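Long-range contacts in hypothetical sugar binding protein (Bacteroides thetaiotaomicron, PDB 3SEE), which is of unknown function but probably binds a sugar through a galactose-binding-domain-like fold: residues 17-27 with 34-42; 109-117 with 125-133. All coordinates share one frame; numbering follows the deposited sequence. Where two conformers were deposited one is given.

Contact 1. Residues 17-27 with 34-42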
loop_
_atom_site.group_PDB
_atom_site.type_symbol
_atom_site.label_atom_id
_atom_site.label_comp_id
_atom_site.label_asym_id
_atom_site.label_seq_id
_atom_site.Cartn_x
_atom_site.Cartn_y
_atom_site.Cartn_z
ATOM N N PHE A 17 -14.621 1.634 -6.224
ATOM C CA PHE A 17 -15.183 0.357 -5.770
ATOM C C PHE A 17 -16.629 0.209 -6.187
ATOM O O PHE A 17 -17.392 -0.491 -5.563
ATOM C CB PHE A 17 -14.968 0.159 -4.275
ATOM C CG PHE A 17 -13.523 0.270 -3.898
ATOM C CD1 PHE A 17 -12.634 -0.764 -4.149
ATOM C CD2 PHE A 17 -13.028 1.421 -3.333
ATOM C CE1 PHE A 17 -11.288 -0.644 -3.855
ATOM C CE2 PHE A 17 -11.671 1.551 -3.054
ATOM C CZ PHE A 17 -10.815 0.508 -3.319
ATOM N N ALA A 18 -16.998 0.845 -7.298
ATOM C CA ALA A 18 -18.353 0.676 -7.814
ATOM C C ALA A 18 -18.654 -0.756 -8.217
ATOM O O ALA A 18 -19.809 -1.193 -8.130
ATOM C CB ALA A 18 -18.599 1.620 -8.981
ATOM N N THR A 19 -17.632 -1.492 -8.660
ATOM C CA THR A 19 -17.711 -2.924 -8.906
ATOM C C THR A 19 -17.244 -3.672 -7.653
ATOM O O THR A 19 -16.163 -3.381 -7.119
ATOM C CB THR A 19 -16.806 -3.290 -10.127
ATOM O OG1 THR A 19 -17.311 -2.575 -11.268
ATOM C CG2 THR A 19 -16.830 -4.787 -10.416
ATOM N N GLU A 20 -18.041 -4.631 -7.178
ATOM C CA GLU A 20 -17.701 -5.425 -6.020
ATOM C C GLU A 20 -16.357 -6.128 -6.209
ATOM O O GLU A 20 -16.057 -6.674 -7.283
ATOM C CB GLU A 20 -18.814 -6.456 -5.749
ATOM C CG GLU A 20 -18.554 -7.335 -4.530
ATOM C CD GLU A 20 -19.730 -8.229 -4.149
ATOM O OE1 GLU A 20 -20.699 -8.288 -4.923
ATOM O OE2 GLU A 20 -19.692 -8.813 -3.053
ATOM N N VAL A 21 -15.552 -6.105 -5.149
ATOM C CA VAL A 21 -14.237 -6.751 -5.131
ATOM C C VAL A 21 -14.269 -7.924 -4.180
ATOM O O VAL A 21 -14.486 -7.749 -2.973
ATOM C CB VAL A 21 -13.172 -5.774 -4.640
ATOM C CG1 VAL A 21 -11.810 -6.481 -4.472
ATOM C CG2 VAL A 21 -13.056 -4.582 -5.602
ATOM N N THR A 22 -14.034 -9.122 -4.721
ATOM C CA THR A 22 -13.950 -10.344 -3.902
ATOM C C THR A 22 -12.693 -11.155 -4.178
ATOM O O THR A 22 -12.367 -12.039 -3.369
ATOM C CB THR A 22 -15.180 -11.272 -4.120
ATOM O OG1 THR A 22 -15.275 -11.574 -5.520
ATOM C CG2 THR A 22 -16.478 -10.619 -3.607
ATOM N N ASN A 23 -11.988 -10.855 -5.272
ATOM C CA ASN A 23 -10.825 -11.675 -5.634
ATOM C C ASN A 23 -9.702 -11.614 -4.625
ATOM O O ASN A 23 -9.177 -10.579 -4.286
ATOM C CB ASN A 23 -10.254 -11.333 -6.984
ATOM C CG ASN A 23 -11.158 -11.750 -8.116
ATOM O OD1 ASN A 23 -12.005 -12.648 -7.978
ATOM N ND2 ASN A 23 -10.960 -11.127 -9.248
ATOM N N LYS A 24 -9.375 -12.791 -4.129
ATOM C CA LYS A 24 -8.299 -12.999 -3.205
ATOM C C LYS A 24 -7.169 -13.701 -3.920
ATOM O O LYS A 24 -7.408 -14.630 -4.698
ATOM C CB LYS A 24 -8.822 -13.884 -2.085
ATOM C CG LYS A 24 -7.872 -14.197 -1.026
ATOM C CD LYS A 24 -8.637 -14.587 0.238
ATOM C CE LYS A 24 -7.766 -14.259 1.395
ATOM N NZ LYS A 24 -6.913 -15.332 1.736
ATOM N N VAL A 25 -5.936 -13.299 -3.644
ATOM C CA VAL A 25 -4.773 -14.026 -4.118
ATOM C C VAL A 25 -3.913 -14.373 -2.929
ATOM O O VAL A 25 -3.986 -13.668 -1.915
ATOM C CB VAL A 25 -3.945 -13.239 -5.172
ATOM C CG1 VAL A 25 -4.787 -12.960 -6.434
ATOM C CG2 VAL A 25 -3.388 -11.943 -4.603
ATOM N N THR A 26 -3.061 -15.388 -3.079
ATOM C CA THR A 26 -2.110 -15.742 -2.042
ATOM C C THR A 26 -0.752 -15.095 -2.251
ATOM O O THR A 26 0.063 -15.094 -1.350
ATOM C CB THR A 26 -1.963 -17.254 -1.933
ATOM O OG1 THR A 26 -1.515 -17.736 -3.186
ATOM C CG2 THR A 26 -3.292 -17.905 -1.519
ATOM N N ASN A 27 -0.526 -14.545 -3.433
ATOM C CA ASN A 27 0.697 -13.773 -3.715
ATOM C C ASN A 27 0.351 -12.790 -4.821
ATOM O O ASN A 27 -0.327 -13.172 -5.791
ATOM C CB ASN A 27 1.854 -14.692 -4.143
ATOM C CG ASN A 27 3.187 -13.975 -4.250
ATOM O OD1 ASN A 27 3.376 -13.125 -5.118
ATOM N ND2 ASN A 27 4.136 -14.337 -3.379
ATOM N N GLY A 34 -4.835 -4.370 -13.044
ATOM C CA GLY A 34 -5.939 -3.480 -13.338
ATOM C C GLY A 34 -7.219 -3.769 -12.603
ATOM O O GLY A 34 -8.285 -3.298 -13.004
ATOM N N GLU A 35 -7.115 -4.564 -11.551
ATOM C CA GLU A 35 -8.232 -4.981 -10.717
ATOM C C GLU A 35 -7.723 -4.829 -9.298
ATOM O O GLU A 35 -6.507 -4.822 -9.099
ATOM C CB GLU A 35 -8.554 -6.444 -10.989
ATOM C CG GLU A 35 -9.015 -6.690 -12.409
ATOM C CD GLU A 35 -9.666 -8.025 -12.614
ATOM O OE1 GLU A 35 -9.738 -8.838 -11.652
ATOM O OE2 GLU A 35 -10.101 -8.255 -13.770
ATOM N N TRP A 36 -8.622 -4.705 -8.320
ATOM C CA TRP A 36 -8.231 -4.862 -6.931
ATOM C C TRP A 36 -8.120 -6.332 -6.558
ATOM O O TRP A 36 -8.874 -7.171 -7.045
ATOM C CB TRP A 36 -9.248 -4.190 -6.014
ATOM C CG TRP A 36 -9.298 -2.723 -6.170
ATOM C CD1 TRP A 36 -10.248 -2.005 -6.831
ATOM C CD2 TRP A 36 -8.372 -1.763 -5.635
ATOM N NE1 TRP A 36 -9.969 -0.668 -6.755
ATOM C CE2 TRP A 36 -8.819 -0.489 -6.036
ATOM C CE3 TRP A 36 -7.180 -1.859 -4.906
ATOM C CZ2 TRP A 36 -8.142 0.672 -5.681
ATOM C CZ3 TRP A 36 -6.528 -0.703 -4.558
ATOM C CH2 TRP A 36 -7.002 0.542 -4.962
ATOM N N PHE A 37 -7.194 -6.624 -5.659
ATOM C CA PHE A 37 -7.106 -7.921 -5.032
ATOM C C PHE A 37 -7.030 -7.786 -3.528
ATOM O O PHE A 37 -6.586 -6.761 -2.997
ATOM C CB PHE A 37 -5.940 -8.759 -5.591
ATOM C CG PHE A 37 -4.577 -8.196 -5.336
ATOM C CD1 PHE A 37 -3.920 -8.452 -4.158
ATOM C CD2 PHE A 37 -3.929 -7.450 -6.293
ATOM C CE1 PHE A 37 -2.625 -7.964 -3.945
ATOM C CE2 PHE A 37 -2.650 -6.966 -6.084
ATOM C CZ PHE A 37 -1.994 -7.238 -4.917
ATOM N N ILE A 38 -7.458 -8.839 -2.855
ATOM C CA ILE A 38 -7.368 -8.961 -1.416
ATOM C C ILE A 38 -6.233 -9.891 -1.064
ATOM O O ILE A 38 -6.207 -11.045 -1.512
ATOM C CB ILE A 38 -8.679 -9.478 -0.819
ATOM C CG1 ILE A 38 -9.810 -8.501 -1.123
ATOM C CG2 ILE A 38 -8.507 -9.741 0.676
ATOM C CD1 ILE A 38 -11.214 -9.101 -0.943
HETATM N N MSE A 39 -5.256 -9.392 -0.311
HETATM C CA MSE A 39 -4.241 -10.233 0.323
HETATM C C MSE A 39 -4.598 -10.386 1.788
HETATM O O MSE A 39 -4.722 -9.397 2.510
HETATM C CB MSE A 39 -2.837 -9.632 0.191
HETATM C CG MSE A 39 -2.064 -10.177 -0.992
HETATM SE SE MSE A 39 -1.370 -11.958 -0.754
HETATM C CE MSE A 39 0.120 -11.447 0.300
ATOM N N ASN A 40 -4.795 -11.628 2.226
ATOM C CA ASN A 40 -4.989 -11.931 3.631
ATOM C C ASN A 40 -4.380 -13.285 3.896
ATOM O O ASN A 40 -5.051 -14.329 3.840
ATOM C CB ASN A 40 -6.469 -11.891 4.023
ATOM C CG ASN A 40 -6.689 -12.089 5.488
ATOM O OD1 ASN A 40 -5.745 -12.338 6.250
ATOM N ND2 ASN A 40 -7.957 -12.009 5.893
ATOM N N ASN A 41 -3.080 -13.268 4.162
ATOM C CA ASN A 41 -2.321 -14.428 4.570
ATOM C C ASN A 41 -2.069 -14.442 6.065
ATOM O O ASN A 41 -1.323 -15.278 6.544
ATOM C CB ASN A 41 -1.009 -14.582 3.774
ATOM C CG ASN A 41 -1.229 -14.919 2.324
ATOM O OD1 ASN A 41 -2.284 -15.425 1.921
ATOM N ND2 ASN A 41 -0.192 -14.662 1.513
ATOM N N GLU A 42 -2.691 -13.541 6.816
ATOM C CA GLU A 42 -2.709 -13.678 8.263
ATOM C C GLU A 42 -3.500 -14.933 8.621
ATOM O O GLU A 42 -4.354 -15.384 7.853
ATOM C CB GLU A 42 -3.320 -12.440 8.930
ATOM C CG GLU A 42 -2.473 -11.175 8.812
ATOM C CD GLU A 42 -1.319 -11.133 9.777
ATOM O OE1 GLU A 42 -1.440 -11.686 10.882
ATOM O OE2 GLU A 42 -0.332 -10.443 9.483
HETATM O O HOH W 1 -8.562 -9.293 -8.896
HETATM O O HOH W 2 -4.414 -14.072 0.731
#

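Contact 2. Residues 109-117 with 125-133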
loop_
_atom_site.group_PDB
_atom_site.type_symbol
_atom_site.label_atom_id
_atom_site.label_comp_id
_atom_site.label_asym_id
_atom_site.label_seq_id
_atom_site.Cartn_x
_atom_site.Cartn_y
_atom_site.Cartn_z
ATOM N N VAL A 109 -3.502 4.571 8.658
ATOM C CA VAL A 109 -3.624 3.902 7.377
ATOM C C VAL A 109 -2.319 4.123 6.626
ATOM O O VAL A 109 -1.640 5.126 6.826
ATOM C CB VAL A 109 -4.843 4.427 6.605
ATOM C CG1 VAL A 109 -4.714 5.897 6.248
ATOM C CG2 VAL A 109 -5.155 3.547 5.405
ATOM N N SER A 110 -1.980 3.176 5.764
ATOM C CA SER A 110 -0.644 3.068 5.228
ATOM C C SER A 110 -0.639 2.646 3.779
ATOM O O SER A 110 -1.593 2.051 3.285
ATOM C CB SER A 110 0.148 2.066 6.052
ATOM O OG SER A 110 0.055 2.359 7.451
ATOM N N VAL A 111 0.482 2.915 3.132
ATOM C CA VAL A 111 0.693 2.685 1.707
ATOM C C VAL A 111 2.124 2.218 1.462
ATOM O O VAL A 111 3.047 2.745 2.095
ATOM C CB VAL A 111 0.604 4.041 0.961
ATOM C CG1 VAL A 111 0.949 3.885 -0.524
ATOM C CG2 VAL A 111 -0.760 4.652 1.168
ATOM N N TYR A 112 2.345 1.350 0.483
ATOM C CA TYR A 112 3.640 1.194 -0.160
ATOM C C TYR A 112 3.382 0.765 -1.610
ATOM O O TYR A 112 2.267 0.360 -1.961
ATOM C CB TYR A 112 4.581 0.232 0.590
ATOM C CG TYR A 112 4.124 -1.203 0.730
ATOM C CD1 TYR A 112 4.229 -2.095 -0.328
ATOM C CD2 TYR A 112 3.561 -1.659 1.909
ATOM C CE1 TYR A 112 3.816 -3.406 -0.207
ATOM C CE2 TYR A 112 3.132 -2.973 2.036
ATOM C CZ TYR A 112 3.272 -3.846 0.973
ATOM O OH TYR A 112 2.857 -5.162 1.059
ATOM N N ILE A 113 4.426 0.842 -2.441
ATOM C CA ILE A 113 4.323 0.464 -3.850
ATOM C C ILE A 113 5.559 -0.377 -4.156
ATOM O O ILE A 113 6.690 0.105 -4.086
ATOM C CB ILE A 113 4.227 1.691 -4.785
ATOM C CG1 ILE A 113 3.159 2.690 -4.309
ATOM C CG2 ILE A 113 3.921 1.212 -6.225
ATOM C CD1 ILE A 113 3.016 3.946 -5.204
ATOM N N LYS A 114 5.332 -1.657 -4.454
ATOM C CA LYS A 114 6.377 -2.676 -4.481
ATOM C C LYS A 114 6.439 -3.382 -5.829
ATOM O O LYS A 114 5.438 -3.600 -6.495
ATOM C CB LYS A 114 6.151 -3.712 -3.356
ATOM C CG LYS A 114 7.320 -4.649 -3.127
ATOM C CD LYS A 114 7.073 -5.552 -1.932
ATOM C CE LYS A 114 8.263 -6.427 -1.591
ATOM N NZ LYS A 114 8.558 -7.434 -2.657
ATOM N N GLN A 115 7.641 -3.812 -6.182
ATOM C CA GLN A 115 7.867 -4.675 -7.327
ATOM C C GLN A 115 7.125 -6.008 -7.178
ATOM O O GLN A 115 7.202 -6.657 -6.142
ATOM C CB GLN A 115 9.357 -4.913 -7.458
ATOM C CG GLN A 115 9.753 -5.792 -8.647
ATOM C CD GLN A 115 11.241 -5.747 -8.944
ATOM O OE1 GLN A 115 11.896 -4.748 -8.632
ATOM N NE2 GLN A 115 11.772 -6.790 -9.591
ATOM N N THR A 116 6.434 -6.442 -8.241
ATOM C CA THR A 116 5.648 -7.669 -8.163
ATOM C C THR A 116 6.507 -8.931 -8.117
ATOM O O THR A 116 6.314 -9.777 -7.228
ATOM C CB THR A 116 4.659 -7.757 -9.319
ATOM O OG1 THR A 116 3.903 -6.542 -9.358
ATOM C CG2 THR A 116 3.727 -8.953 -9.180
ATOM N N ASN A 117 7.419 -9.040 -9.087
ATOM C CA ASN A 117 8.211 -10.250 -9.267
ATOM C C ASN A 117 9.680 -9.943 -9.015
ATOM O O ASN A 117 10.344 -9.349 -9.853
ATOM C CB ASN A 117 7.978 -10.840 -10.664
ATOM C CG ASN A 117 6.641 -11.538 -10.772
ATOM O OD1 ASN A 117 6.245 -12.224 -9.832
ATOM N ND2 ASN A 117 5.947 -11.389 -11.900
ATOM N N LYS A 125 18.036 -14.774 -0.600
ATOM C CA LYS A 125 16.843 -14.141 -0.033
ATOM C C LYS A 125 16.179 -13.308 -1.125
ATOM O O LYS A 125 16.882 -12.688 -1.905
ATOM C CB LYS A 125 17.233 -13.244 1.146
ATOM N N LEU A 126 14.853 -13.319 -1.183
ATOM C CA LEU A 126 14.142 -12.454 -2.148
ATOM C C LEU A 126 14.447 -10.981 -1.874
ATOM O O LEU A 126 14.381 -10.516 -0.737
ATOM C CB LEU A 126 12.608 -12.615 -2.103
ATOM C CG LEU A 126 11.935 -13.783 -2.818
ATOM C CD1 LEU A 126 10.442 -13.760 -2.566
ATOM C CD2 LEU A 126 12.246 -13.676 -4.291
ATOM N N ASN A 127 14.729 -10.243 -2.932
ATOM C CA ASN A 127 14.779 -8.784 -2.837
ATOM C C ASN A 127 13.409 -8.216 -2.465
ATOM O O ASN A 127 12.378 -8.838 -2.728
ATOM C CB ASN A 127 15.169 -8.168 -4.177
ATOM C CG ASN A 127 16.591 -8.457 -4.594
ATOM O OD1 ASN A 127 17.488 -8.717 -3.780
ATOM N ND2 ASN A 127 16.813 -8.351 -5.894
ATOM N N THR A 128 13.447 -7.032 -1.873
ATOM C CA THR A 128 12.237 -6.255 -1.582
ATOM C C THR A 128 12.490 -4.843 -2.106
ATOM O O THR A 128 13.225 -4.069 -1.498
ATOM C CB THR A 128 11.912 -6.233 -0.080
ATOM O OG1 THR A 128 13.015 -5.660 0.636
ATOM C CG2 THR A 128 11.636 -7.627 0.483
ATOM N N THR A 129 11.893 -4.539 -3.254
ATOM C CA THR A 129 12.154 -3.308 -3.994
ATOM C C THR A 129 10.919 -2.428 -4.009
ATOM O O THR A 129 9.858 -2.878 -4.434
ATOM C CB THR A 129 12.536 -3.638 -5.455
ATOM O OG1 THR A 129 13.532 -4.677 -5.474
ATOM C CG2 THR A 129 13.038 -2.428 -6.186
ATOM N N PHE A 130 11.045 -1.199 -3.533
ATOM C CA PHE A 130 9.908 -0.292 -3.365
ATOM C C PHE A 130 10.228 1.060 -4.001
ATOM O O PHE A 130 11.361 1.514 -3.890
ATOM C CB PHE A 130 9.626 -0.022 -1.888
ATOM C CG PHE A 130 9.397 -1.232 -1.032
ATOM C CD1 PHE A 130 10.455 -1.936 -0.469
ATOM C CD2 PHE A 130 8.112 -1.638 -0.723
ATOM C CE1 PHE A 130 10.225 -3.002 0.392
ATOM C CE2 PHE A 130 7.886 -2.698 0.131
ATOM C CZ PHE A 130 8.933 -3.377 0.663
ATOM N N PHE A 131 9.227 1.760 -4.522
ATOM C CA PHE A 131 9.437 3.172 -4.825
ATOM C C PHE A 131 9.573 3.991 -3.535
ATOM O O PHE A 131 8.931 3.697 -2.522
ATOM C CB PHE A 131 8.304 3.718 -5.658
ATOM C CG PHE A 131 8.226 3.122 -7.030
ATOM C CD1 PHE A 131 9.291 3.221 -7.901
ATOM C CD2 PHE A 131 7.092 2.445 -7.463
ATOM C CE1 PHE A 131 9.211 2.672 -9.178
ATOM C CE2 PHE A 131 7.013 1.886 -8.723
ATOM C CZ PHE A 131 8.070 2.010 -9.585
HETATM N N MSE A 132 10.433 4.994 -3.567
HETATM C CA MSE A 132 10.699 5.812 -2.399
HETATM C C MSE A 132 9.618 6.856 -2.189
HETATM O O MSE A 132 9.271 7.608 -3.094
HETATM C CB MSE A 132 12.039 6.509 -2.579
HETATM C CG MSE A 132 12.538 7.168 -1.281
HETATM SE SE MSE A 132 14.093 8.301 -1.575
HETATM C CE MSE A 132 13.161 9.955 -1.983
ATOM N N ARG A 133 9.137 6.961 -0.958
ATOM C CA ARG A 133 8.248 8.060 -0.681
ATOM C C ARG A 133 9.074 9.372 -0.793
ATOM O O ARG A 133 10.230 9.477 -0.380
ATOM C CB ARG A 133 7.458 7.869 0.621
ATOM C CG ARG A 133 8.274 7.945 1.880
ATOM C CD ARG A 133 7.444 7.630 3.140
ATOM N NE ARG A 133 8.367 7.582 4.241
ATOM C CZ ARG A 133 8.839 8.645 4.879
ATOM N NH1 ARG A 133 8.453 9.864 4.555
ATOM N NH2 ARG A 133 9.711 8.462 5.855
HETATM O O HOH W 3 6.859 2.077 -1.448
HETATM O O HOH W 4 9.953 -9.782 -1.826
#

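Contact 1. Residues 17-27 with 34-42
I38 is gripped by backbone bonds to N23 and V25. I38 N donates to N23 O at 2.8 Å, in the carbonyl plane, and V25 N donates to I38 O at 3.1 Å. K24 and I38 thus form a parallel bridge.

Polar side chains add direct bonds toward the C-terminal ends and a water-mediated link toward the N-terminal ones. N41 ND2 gives T26 O a nearly straight bond of 2.9 Å, the oxygen lying in the amide plane of N41. K24 NZ reaches N40 O at 3.0 Å from above the carbonyl plane; CG anti to the backbone N (chi1 -179°) starts the chain alongside strand 36-40, and a bend at chi4 turns the amine in. One water accepts hydrogen bonds from K24 NZ and N40 N and donates to V25 O and N41 OD1. A second water joins N23 ND2, E35 OE1 and W36 O.

The apolar contacts centre on W36. F17 CE1 sits over one face of the indole, 3.2 Å from W36 NE1, with the ring planes tilted by 34°. Both methyls of V21 press on W36 CB. W36 NE1 is hydrogen-bonded to N14 O. A leucine in place of W36 would probably leave the F17 ring without its flat partner and N14 O without its indole donor. V25 CG2 lies against F37 CD1 at 3.6 Å. The selenium of selenomethionine M39, in one of its two conformers, approaches V25 O.

Strand 24-25 is an outermost strand of the six-stranded mixed sheet. Strand 36-40 lies between it and strand 79-85, which bonds to F37 and M39 through G82 and F80. M63 of strand 61-66 touches F17, V21 and I38, joining this edge to the second sheet.

Contact 2. Residues 109-117 with 125-133
Q115 N donates to T129 O in an almost straight bond of 3.0 Å, and F131 N donates to I113 O at 3.1 Å. These two bonds flank the single bridge between K114 and F130. I113 O also receives a CA-H contact from F130. The other backbone polar groups of I113 and F131 meet through a water, which accepts from I113 N at 2.9 Å and donates to F131 O.

Strand 109-115 belongs to the mixed sheet and strand 130-133 to the antiparallel one, so the bridge ties together the two sheets of a galactose-binding-domain-like beta sandwich. The strand axes run at 144°, and the strands part after this short meeting.

K114 passes over a face of the F130 ring, its CG 4.2 Å from the ring centroid in a CH-pi contact. CG anti to the backbone N (chi1 -169°) and a chain extended as far as CE carry it along the ring; a bend at chi4 then turns the amine off. There K114 NZ forms a salt bridge with E118 and donates to a water, which donates to N127 O at 2.8 Å. E118 also bonds T129 OG1.

F130 and Y112 form an offset edge-to-face pair, the edge of F130 toward the Y112 face, planes at 85°. Y112 OH bonds to W76 O. I113 CG2 meets the edge of F131 at 3.6 Å. Q115 NE2 donates to N117 O, while Q115 OE1 rests against T129 CB.

How the contacts relate
Contact 1 closes before contact 2 opens along the chain, and their centres lie 18 Å apart. Their nearest atoms come to about 5 Å without touching. Both reach the mixed sheet: contact 1 forms its 24-25 edge, and strands 79-85 and 199-204 separate strand 36-40 from strand 108-115 of contact 2. S29, in the loop between the segments of contact 1, bonds N27 on one side and N117 of contact 2 on the other. The bound sodium ion is near contact 1, about 4 Å from the side chain of N40. That side chain bonds T47 O, and T47 and T48 bind the sodium ion.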